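Local atomic coordinates of bacillaene synthase dehydratase PksH (Bacillus subtilis, PDB entry 3HP0), a protein that catalyses dehydration of the (S)-3-hydroxy-3-methylglutaryl group tethered to PksL to a 3-methylglutaconyl moiety during synthesis of the antibiotic bacillaene. Residues V11-S16 with S49-V54; G99-I104 with L202-I207; T34-C39 with E87-L92. All blocks are in the same frame, centred on the assembly; numbering follows the deposited sequence.

In the fold
From the N terminus, strand 9-14 turns back into strand 17-22, helix 34-48 follows, and interaction 1 closes this first loop when the start of strand 53-57 meets the turn after residue 14. Interaction 3 opens inside that loop, at residues 34-39, and closes beyond it at 87-92, so the two cross and helix 34-48 is tied to helix 87-98. Interaction 2 opens after interaction 3 has closed, where strand 102-107 begins, and spans nearly a hundred residues to helix 204-217. Interactions 1 and 2 meet in the middle of the mixed sheet, where strands 53-57 and 102-107 are neighbours, and K204 probably also bonds to V51 O.

Interaction 1: residues V11-S16 with S49-V54; sequences VRFQAS and STVTVV
T50 meets S16 through its backbone, with T50 O resting 3.8 Å from S16 CB at the outer end of the contact. V51 comes next, and V51 CA lies 3.3 Å from S16 O in a CA-H...O contact. Its branched side chain is buried, with CB also beside that oxygen; the position of its methyl CG1, which touches the F13 ring edge, is doubtful. T52 gives the shortest polar link, T52 N to S16 O at 2.8 Å, with an N-H...O angle of 163°. The small serine lets T52 OG1 lie beside it, 4.0 Å from S16 CB. V53 N then reaches the same S16 O at 3.2 Å. Both donors lie in the carbonyl plane, so one oxygen is gripped by two successive N-H groups at the mouth of strand 53-57; the kinked backbone of T52 (psi -12°, far from the extended value of V53) brings both amides to it. S16 can offer its carbonyl because it lies in the tight turn of a hairpin, where A15 (phi 66°) and S16 have angles close to a type II' turn. Beyond this point V53 pairs with C18 and V54 with V102 and I104, placing the strand between 17-22 and 102-107. V53 packs on L196 and L199 of helix 190-199, while V54 packs on C46 of helix 34-48.

Interaction 2: residues G99-I104 with L202-I207; sequences GPYVTI and LNKKGI
P100 O accepts from K204 NZ at 3.0 Å, the amine lying nearly along the C=O axis. P100 is the centre of an inverse gamma turn, a tight bend that suits the restricted phi of proline and links the end of helix 87-98 to strand 102-107. The lysine reaches this oxygen by running straight through chi3 and bending only at its last torsion (chi4 68°), and its CE also touches the P100 ring, with P100 CG 4.2 Å from K204 CE. Y101 follows, its ring folded back so that one face lies over G99: G99 C is 3.8 Å above the plane of the Y101 ring, over its centre, an approach eased by the bare alpha carbon of glycine. K204 NZ stands at the edge of this ring, near its plane, rather than over a face. The Y101 backbone lies against I207, with Y101 C 3.9 Å from I207 CG2. V102 completes the apolar part, its CG2 meeting I207 CG2 at 3.6 Å as the two branched side chains cross at about a right angle. Just before helix 204-217, N203 serves as N-cap, its OD1 accepting from G206 N. K204 NZ also bonds to C46 O and probably to V51 O, giving the ammonium group three backbone carbonyl partners; their dipoles probably stabilise its positive charge, so that a polar anchor at K204 sits beside the aliphatic V102-I207 contact.

Interaction 3: residues T34-C39 with E87-L92; sequences TLIEEC and EPLYDL
I36 reaches helix 87-98 with both of its branches. With chi1 at -64° its CG1 lies anti to the carbonyl carbon, which leaves CG2 anti to the backbone N and in touch with P88, I36 CG2 being 3.7 Å from P88 CB. The longer branch is extended and lays its end against the next residue, I36 CD1 lying 3.5 Å from L89 CB, where the two side chains cross at about a right angle. A forked residue suits this place because it fills the space beside two consecutive partners at once; proline suits the first turn of a helix, where no N-H need be donated, and its CB offers an apolar surface. The short helix segments run 38° from parallel with their axes 9.6 Å apart. In the crotonase fold of this family, helices follow and precede strands of a spiral core; here helix 34-48 leads into strand 53-57 and helix 87-98 into 102-107, neighbouring parallel strands of one sheet. L92, one turn on from P88 and L89, brings its two methyls toward the other helix: L92 CD1 lies 3.8 Å from C39 CB, and L92 CD2 is 4.2 Å from I36 CG2. C39, a small residue, meets this leucine fork through its CB; the fork also packs on L40 and L43. On the same helix, E87 and D91 form salt bridges with K225, and the side chain of L89 is about 11 Å from those of the active-site residues D68 and E137.

Interaction 1: residues V11-S16 with S49-V54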
loop_
_atom_site.group_PDB
_atom_site.type_symbol
_atom_site.label_atom_id
_atom_site.label_comp_id
_atom_site.label_asym_id
_atom_site.label_seq_id
_atom_site.Cartn_x
_atom_site.Cartn_y
_atom_site.Cartn_z
ATOM N N VAL A 11 8.293 -14.126 -6.086
ATOM C CA VAL A 11 8.479 -13.383 -7.320
ATOM C C VAL A 11 8.368 -14.332 -8.509
ATOM O O VAL A 11 8.760 -15.499 -8.434
ATOM C CB VAL A 11 9.842 -12.661 -7.337
ATOM C CG1 VAL A 11 9.958 -11.775 -8.580
ATOM C CG2 VAL A 11 9.982 -11.822 -6.082
ATOM N N ARG A 12 7.819 -13.824 -9.605
ATOM C CA ARG A 12 7.633 -14.632 -10.796
ATOM C C ARG A 12 7.585 -13.737 -12.030
ATOM O O ARG A 12 6.651 -12.952 -12.198
ATOM C CB ARG A 12 6.324 -15.418 -10.673
ATOM C CG ARG A 12 6.076 -16.426 -11.770
ATOM C CD ARG A 12 4.688 -16.263 -12.356
ATOM N NE ARG A 12 3.617 -16.263 -11.359
ATOM C CZ ARG A 12 2.348 -15.973 -11.645
ATOM N NH1 ARG A 12 2.005 -15.663 -12.891
ATOM N NH2 ARG A 12 1.417 -15.985 -10.698
ATOM N N PHE A 13 8.599 -13.851 -12.882
ATOM C CA PHE A 13 8.651 -13.063 -14.099
ATOM C C PHE A 13 7.953 -13.795 -15.226
ATOM O O PHE A 13 7.911 -15.028 -15.252
ATOM C CB PHE A 13 10.093 -12.788 -14.523
ATOM C CG PHE A 13 10.848 -11.911 -13.577
ATOM C CD1 PHE A 13 11.351 -12.423 -12.385
ATOM C CD2 PHE A 13 11.070 -10.574 -13.883
ATOM C CE1 PHE A 13 12.067 -11.614 -11.515
ATOM C CE2 PHE A 13 11.783 -9.755 -13.022
ATOM C CZ PHE A 13 12.286 -10.275 -11.833
ATOM N N GLN A 14 7.394 -13.031 -16.157
ATOM C CA GLN A 14 6.711 -13.609 -17.314
ATOM C C GLN A 14 6.746 -12.594 -18.436
ATOM O O GLN A 14 5.967 -11.652 -18.466
ATOM C CB GLN A 14 5.264 -13.987 -16.975
ATOM C CG GLN A 14 5.146 -15.203 -16.044
ATOM C CD GLN A 14 3.740 -15.788 -16.016
ATOM O OE1 GLN A 14 2.997 -15.700 -17.001
ATOM N NE2 GLN A 14 3.376 -16.406 -14.890
ATOM N N ALA A 15 7.669 -12.817 -19.357
ATOM C CA ALA A 15 7.870 -11.930 -20.477
ATOM C C ALA A 15 8.361 -10.618 -19.890
ATOM O O ALA A 15 9.353 -10.592 -19.168
ATOM C CB ALA A 15 6.555 -11.735 -21.273
ATOM N N SER A 16 7.644 -9.542 -20.150
ATOM C CA SER A 16 8.054 -8.259 -19.653
ATOM C C SER A 16 7.304 -7.830 -18.383
ATOM O O SER A 16 7.293 -6.653 -18.030
ATOM C CB SER A 16 7.874 -7.259 -20.785
ATOM O OG SER A 16 6.688 -7.570 -21.499
ATOM N N SER A 49 16.207 -4.035 -16.044
ATOM C CA SER A 49 15.880 -5.216 -16.826
ATOM C C SER A 49 14.895 -4.889 -17.958
ATOM O O SER A 49 14.560 -3.729 -18.190
ATOM C CB SER A 49 15.307 -6.303 -15.925
ATOM O OG SER A 49 14.229 -5.794 -15.180
ATOM N N THR A 50 14.456 -5.923 -18.669
ATOM C CA THR A 50 13.542 -5.742 -19.782
ATOM C C THR A 50 12.063 -5.639 -19.353
ATOM O O THR A 50 11.168 -5.530 -20.190
ATOM C CB THR A 50 13.726 -6.890 -20.847
ATOM O OG1 THR A 50 12.614 -6.887 -21.757
ATOM C CG2 THR A 50 13.884 -8.275 -20.180
ATOM N N VAL A 51 11.800 -5.637 -18.055
ATOM C CA VAL A 51 10.423 -5.569 -17.591
ATOM C C VAL A 51 9.786 -4.176 -17.696
ATOM O O VAL A 51 10.440 -3.148 -17.460
ATOM C CB VAL A 51 10.321 -6.073 -16.141
ATOM C CG1 VAL A 51 11.701 -6.474 -15.661
ATOM C CG2 VAL A 51 9.675 -5.018 -15.225
ATOM N N THR A 52 8.502 -4.156 -18.048
ATOM C CA THR A 52 7.764 -2.904 -18.188
ATOM C C THR A 52 6.568 -2.830 -17.253
ATOM O O THR A 52 5.967 -1.765 -17.101
ATOM C CB THR A 52 7.220 -2.714 -19.619
ATOM O OG1 THR A 52 6.274 -3.752 -19.914
ATOM C CG2 THR A 52 8.340 -2.758 -20.616
ATOM N N VAL A 53 6.205 -3.956 -16.645
ATOM C CA VAL A 53 5.063 -3.957 -15.739
ATOM C C VAL A 53 5.337 -4.767 -14.487
ATOM O O VAL A 53 5.941 -5.827 -14.557
ATOM C CB VAL A 53 3.769 -4.536 -16.411
ATOM C CG1 VAL A 53 2.587 -4.458 -15.438
ATOM C CG2 VAL A 53 3.439 -3.775 -17.683
ATOM N N VAL A 54 4.887 -4.257 -13.339
ATOM C CA VAL A 54 5.044 -4.956 -12.070
ATOM C C VAL A 54 3.655 -5.116 -11.461
ATOM O O VAL A 54 2.938 -4.127 -11.274
ATOM C CB VAL A 54 5.916 -4.168 -11.071
ATOM C CG1 VAL A 54 6.058 -4.965 -9.783
ATOM C CG2 VAL A 54 7.288 -3.858 -11.677
#

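Interaction 2: residues G99-I104 with L202-I207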
loop_
_atom_site.group_PDB
_atom_site.type_symbol
_atom_site.label_atom_id
_atom_site.label_comp_id
_atom_site.label_asym_id
_atom_site.label_seq_id
_atom_site.Cartn_x
_atom_site.Cartn_y
_atom_site.Cartn_z
ATOM N N GLY A 99 9.128 4.539 -10.544
ATOM C CA GLY A 99 9.961 3.659 -11.338
ATOM C C GLY A 99 9.661 3.526 -12.818
ATOM O O GLY A 99 8.550 3.803 -13.270
ATOM N N PRO A 100 10.656 3.079 -13.603
ATOM C CA PRO A 100 10.510 2.902 -15.049
ATOM C C PRO A 100 9.705 1.641 -15.371
ATOM O O PRO A 100 10.217 0.679 -15.947
ATOM C CB PRO A 100 11.954 2.814 -15.525
ATOM C CG PRO A 100 12.597 2.020 -14.417
ATOM C CD PRO A 100 11.997 2.650 -13.151
ATOM N N TYR A 101 8.437 1.664 -14.977
ATOM C CA TYR A 101 7.504 0.569 -15.218
ATOM C C TYR A 101 6.142 0.950 -14.668
ATOM O O TYR A 101 6.034 1.779 -13.775
ATOM C CB TYR A 101 7.983 -0.729 -14.559
ATOM C CG TYR A 101 8.643 -0.519 -13.221
ATOM C CD1 TYR A 101 7.931 0.031 -12.150
ATOM C CD2 TYR A 101 9.994 -0.822 -13.035
ATOM C CE1 TYR A 101 8.540 0.283 -10.935
ATOM C CE2 TYR A 101 10.620 -0.573 -11.815
ATOM C CZ TYR A 101 9.883 -0.014 -10.767
ATOM O OH TYR A 101 10.498 0.286 -9.573
ATOM N N VAL A 102 5.106 0.351 -15.235
ATOM C CA VAL A 102 3.749 0.601 -14.805
ATOM C C VAL A 102 3.455 -0.380 -13.686
ATOM O O VAL A 102 3.580 -1.594 -13.874
ATOM C CB VAL A 102 2.778 0.405 -15.990
ATOM C CG1 VAL A 102 1.336 0.432 -15.516
ATOM C CG2 VAL A 102 3.028 1.512 -17.029
ATOM N N THR A 103 3.111 0.142 -12.506
ATOM C CA THR A 103 2.815 -0.729 -11.381
ATOM C C THR A 103 1.313 -0.915 -11.262
ATOM O O THR A 103 0.544 0.010 -11.516
ATOM C CB THR A 103 3.418 -0.184 -10.061
ATOM O OG1 THR A 103 2.859 1.095 -9.759
ATOM C CG2 THR A 103 4.938 -0.050 -10.200
ATOM N N ILE A 104 0.911 -2.125 -10.890
ATOM C CA ILE A 104 -0.499 -2.473 -10.771
ATOM C C ILE A 104 -0.823 -3.253 -9.517
ATOM O O ILE A 104 -0.131 -4.205 -9.175
ATOM C CB ILE A 104 -0.986 -3.379 -11.938
ATOM C CG1 ILE A 104 -0.607 -2.783 -13.286
ATOM C CG2 ILE A 104 -2.502 -3.563 -11.855
ATOM C CD1 ILE A 104 -1.022 -3.662 -14.441
ATOM N N LEU A 202 3.526 -0.698 -25.073
ATOM C CA LEU A 202 4.256 0.462 -24.587
ATOM C C LEU A 202 5.683 -0.051 -24.419
ATOM O O LEU A 202 5.890 -1.259 -24.260
ATOM C CB LEU A 202 3.713 0.933 -23.225
ATOM C CG LEU A 202 2.221 1.294 -23.089
ATOM C CD1 LEU A 202 1.993 1.865 -21.674
ATOM C CD2 LEU A 202 1.805 2.287 -24.170
ATOM N N ASN A 203 6.660 0.842 -24.483
ATOM C CA ASN A 203 8.041 0.432 -24.295
ATOM C C ASN A 203 8.537 1.077 -22.986
ATOM O O ASN A 203 8.040 2.136 -22.576
ATOM C CB ASN A 203 8.894 0.873 -25.493
ATOM C CG ASN A 203 9.162 2.361 -25.501
ATOM O OD1 ASN A 203 9.930 2.860 -24.685
ATOM N ND2 ASN A 203 8.526 3.081 -26.417
ATOM N N LYS A 204 9.504 0.434 -22.335
ATOM C CA LYS A 204 10.052 0.923 -21.073
ATOM C C LYS A 204 10.450 2.398 -21.112
ATOM O O LYS A 204 10.153 3.154 -20.184
ATOM C CB LYS A 204 11.260 0.078 -20.673
ATOM C CG LYS A 204 11.657 0.175 -19.206
ATOM C CD LYS A 204 12.840 -0.737 -18.932
ATOM C CE LYS A 204 13.174 -0.828 -17.452
ATOM N NZ LYS A 204 12.127 -1.527 -16.668
ATOM N N LYS A 205 11.116 2.795 -22.192
ATOM C CA LYS A 205 11.582 4.164 -22.386
ATOM C C LYS A 205 10.479 5.227 -22.349
ATOM O O LYS A 205 10.639 6.272 -21.720
ATOM C CB LYS A 205 12.343 4.254 -23.711
ATOM C CG LYS A 205 12.871 5.640 -24.068
ATOM C CD LYS A 205 13.521 5.628 -25.460
ATOM C CE LYS A 205 14.183 6.954 -25.781
ATOM N NZ LYS A 205 15.097 6.820 -26.956
ATOM N N GLY A 206 9.370 4.974 -23.035
ATOM C CA GLY A 206 8.283 5.932 -23.037
ATOM C C GLY A 206 7.619 5.991 -21.674
ATOM O O GLY A 206 7.258 7.064 -21.192
ATOM N N ILE A 207 7.479 4.833 -21.041
ATOM C CA ILE A 207 6.860 4.751 -19.733
ATOM C C ILE A 207 7.679 5.512 -18.711
ATOM O O ILE A 207 7.142 6.322 -17.947
ATOM C CB ILE A 207 6.730 3.283 -19.263
ATOM C CG1 ILE A 207 5.847 2.489 -20.234
ATOM C CG2 ILE A 207 6.140 3.234 -17.848
ATOM C CD1 ILE A 207 5.751 1.008 -19.889
#

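Interaction 3: residues T34-C39 with E87-L92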
loop_
_atom_site.group_PDB
_atom_site.type_symbol
_atom_site.label_atom_id
_atom_site.label_comp_id
_atom_site.label_asym_id
_atom_site.label_seq_id
_atom_site.Cartn_x
_atom_site.Cartn_y
_atom_site.Cartn_z
ATOM N N THR A 34 11.196 -6.861 6.719
ATOM C CA THR A 34 11.923 -7.666 5.742
ATOM C C THR A 34 11.211 -7.533 4.393
ATOM O O THR A 34 11.843 -7.440 3.334
ATOM C CB THR A 34 11.948 -9.159 6.162
ATOM O OG1 THR A 34 12.488 -9.272 7.482
ATOM C CG2 THR A 34 12.799 -9.988 5.205
ATOM N N LEU A 35 9.882 -7.524 4.458
ATOM C CA LEU A 35 9.036 -7.400 3.277
ATOM C C LEU A 35 9.372 -6.151 2.465
ATOM O O LEU A 35 9.378 -6.190 1.238
ATOM C CB LEU A 35 7.561 -7.371 3.697
ATOM C CG LEU A 35 6.499 -7.247 2.598
ATOM C CD1 LEU A 35 5.202 -7.873 3.060
ATOM C CD2 LEU A 35 6.288 -5.793 2.247
ATOM N N ILE A 36 9.649 -5.046 3.152
ATOM C CA ILE A 36 9.988 -3.790 2.487
ATOM C C ILE A 36 11.302 -3.898 1.723
ATOM O O ILE A 36 11.426 -3.414 0.594
ATOM C CB ILE A 36 10.118 -2.646 3.504
ATOM C CG1 ILE A 36 8.769 -2.393 4.173
ATOM C CG2 ILE A 36 10.624 -1.389 2.814
ATOM C CD1 ILE A 36 8.809 -1.311 5.228
ATOM N N GLU A 37 12.281 -4.530 2.357
ATOM C CA GLU A 37 13.595 -4.714 1.762
ATOM C C GLU A 37 13.526 -5.619 0.530
ATOM O O GLU A 37 14.115 -5.314 -0.505
ATOM C CB GLU A 37 14.560 -5.297 2.808
ATOM C CG GLU A 37 15.973 -5.571 2.297
ATOM C CD GLU A 37 16.592 -4.377 1.583
ATOM O OE1 GLU A 37 16.079 -3.981 0.514
ATOM O OE2 GLU A 37 17.594 -3.831 2.088
ATOM N N GLU A 38 12.803 -6.727 0.640
ATOM C CA GLU A 38 12.667 -7.659 -0.474
ATOM C C GLU A 38 12.020 -7.009 -1.697
ATOM O O GLU A 38 12.379 -7.316 -2.832
ATOM C CB GLU A 38 11.849 -8.876 -0.039
ATOM C CG GLU A 38 12.623 -9.848 0.831
ATOM C CD GLU A 38 11.739 -10.931 1.423
ATOM O OE1 GLU A 38 10.786 -11.362 0.738
ATOM O OE2 GLU A 38 12.001 -11.362 2.568
ATOM N N CYS A 39 11.065 -6.114 -1.456
ATOM C CA CYS A 39 10.370 -5.411 -2.532
ATOM C C CYS A 39 11.300 -4.421 -3.219
ATOM O O CYS A 39 11.377 -4.379 -4.449
ATOM C CB CYS A 39 9.150 -4.666 -1.986
ATOM S SG CYS A 39 7.766 -5.725 -1.502
ATOM N N GLU A 87 10.345 5.323 6.741
ATOM C CA GLU A 87 10.934 5.875 5.532
ATOM C C GLU A 87 11.080 4.818 4.448
ATOM O O GLU A 87 10.774 5.072 3.288
ATOM C CB GLU A 87 12.289 6.517 5.835
ATOM C CG GLU A 87 13.118 6.860 4.601
ATOM C CD GLU A 87 14.009 8.073 4.811
ATOM O OE1 GLU A 87 14.340 8.371 5.978
ATOM O OE2 GLU A 87 14.383 8.724 3.810
ATOM N N PRO A 88 11.557 3.615 4.805
ATOM C CA PRO A 88 11.695 2.584 3.774
ATOM C C PRO A 88 10.348 2.280 3.099
ATOM O O PRO A 88 10.256 2.190 1.870
ATOM C CB PRO A 88 12.246 1.395 4.559
ATOM C CG PRO A 88 13.090 2.060 5.596
ATOM C CD PRO A 88 12.198 3.186 6.060
ATOM N N LEU A 89 9.306 2.124 3.909
ATOM C CA LEU A 89 7.975 1.846 3.387
ATOM C C LEU A 89 7.493 2.997 2.496
ATOM O O LEU A 89 6.971 2.777 1.399
ATOM C CB LEU A 89 6.984 1.651 4.540
ATOM C CG LEU A 89 5.538 1.366 4.128
ATOM C CD1 LEU A 89 5.477 0.031 3.396
ATOM C CD2 LEU A 89 4.632 1.335 5.353
ATOM N N TYR A 90 7.672 4.225 2.972
ATOM C CA TYR A 90 7.238 5.393 2.217
ATOM C C TYR A 90 7.951 5.481 0.876
ATOM O O TYR A 90 7.317 5.721 -0.151
ATOM C CB TYR A 90 7.488 6.668 3.011
ATOM C CG TYR A 90 6.648 7.849 2.565
ATOM C CD1 TYR A 90 5.444 8.157 3.212
ATOM C CD2 TYR A 90 7.064 8.675 1.513
ATOM C CE1 TYR A 90 4.691 9.252 2.838
ATOM C CE2 TYR A 90 6.303 9.782 1.123
ATOM C CZ TYR A 90 5.125 10.068 1.795
ATOM O OH TYR A 90 4.398 11.190 1.464
ATOM N N ASP A 91 9.268 5.276 0.886
ATOM C CA ASP A 91 10.059 5.334 -0.341
ATOM C C ASP A 91 9.693 4.228 -1.309
ATOM O O ASP A 91 9.775 4.410 -2.520
ATOM C CB ASP A 91 11.553 5.281 -0.025
ATOM C CG ASP A 91 12.046 6.565 0.590
ATOM O OD1 ASP A 91 11.626 7.638 0.106
ATOM O OD2 ASP A 91 12.846 6.507 1.545
ATOM N N LEU A 92 9.294 3.084 -0.766
ATOM C CA LEU A 92 8.866 1.953 -1.578
ATOM C C LEU A 92 7.597 2.370 -2.328
ATOM O O LEU A 92 7.503 2.224 -3.552
ATOM C CB LEU A 92 8.565 0.761 -0.681
ATOM C CG LEU A 92 7.863 -0.455 -1.281
ATOM C CD1 LEU A 92 8.610 -0.965 -2.504
ATOM C CD2 LEU A 92 7.768 -1.525 -0.208
#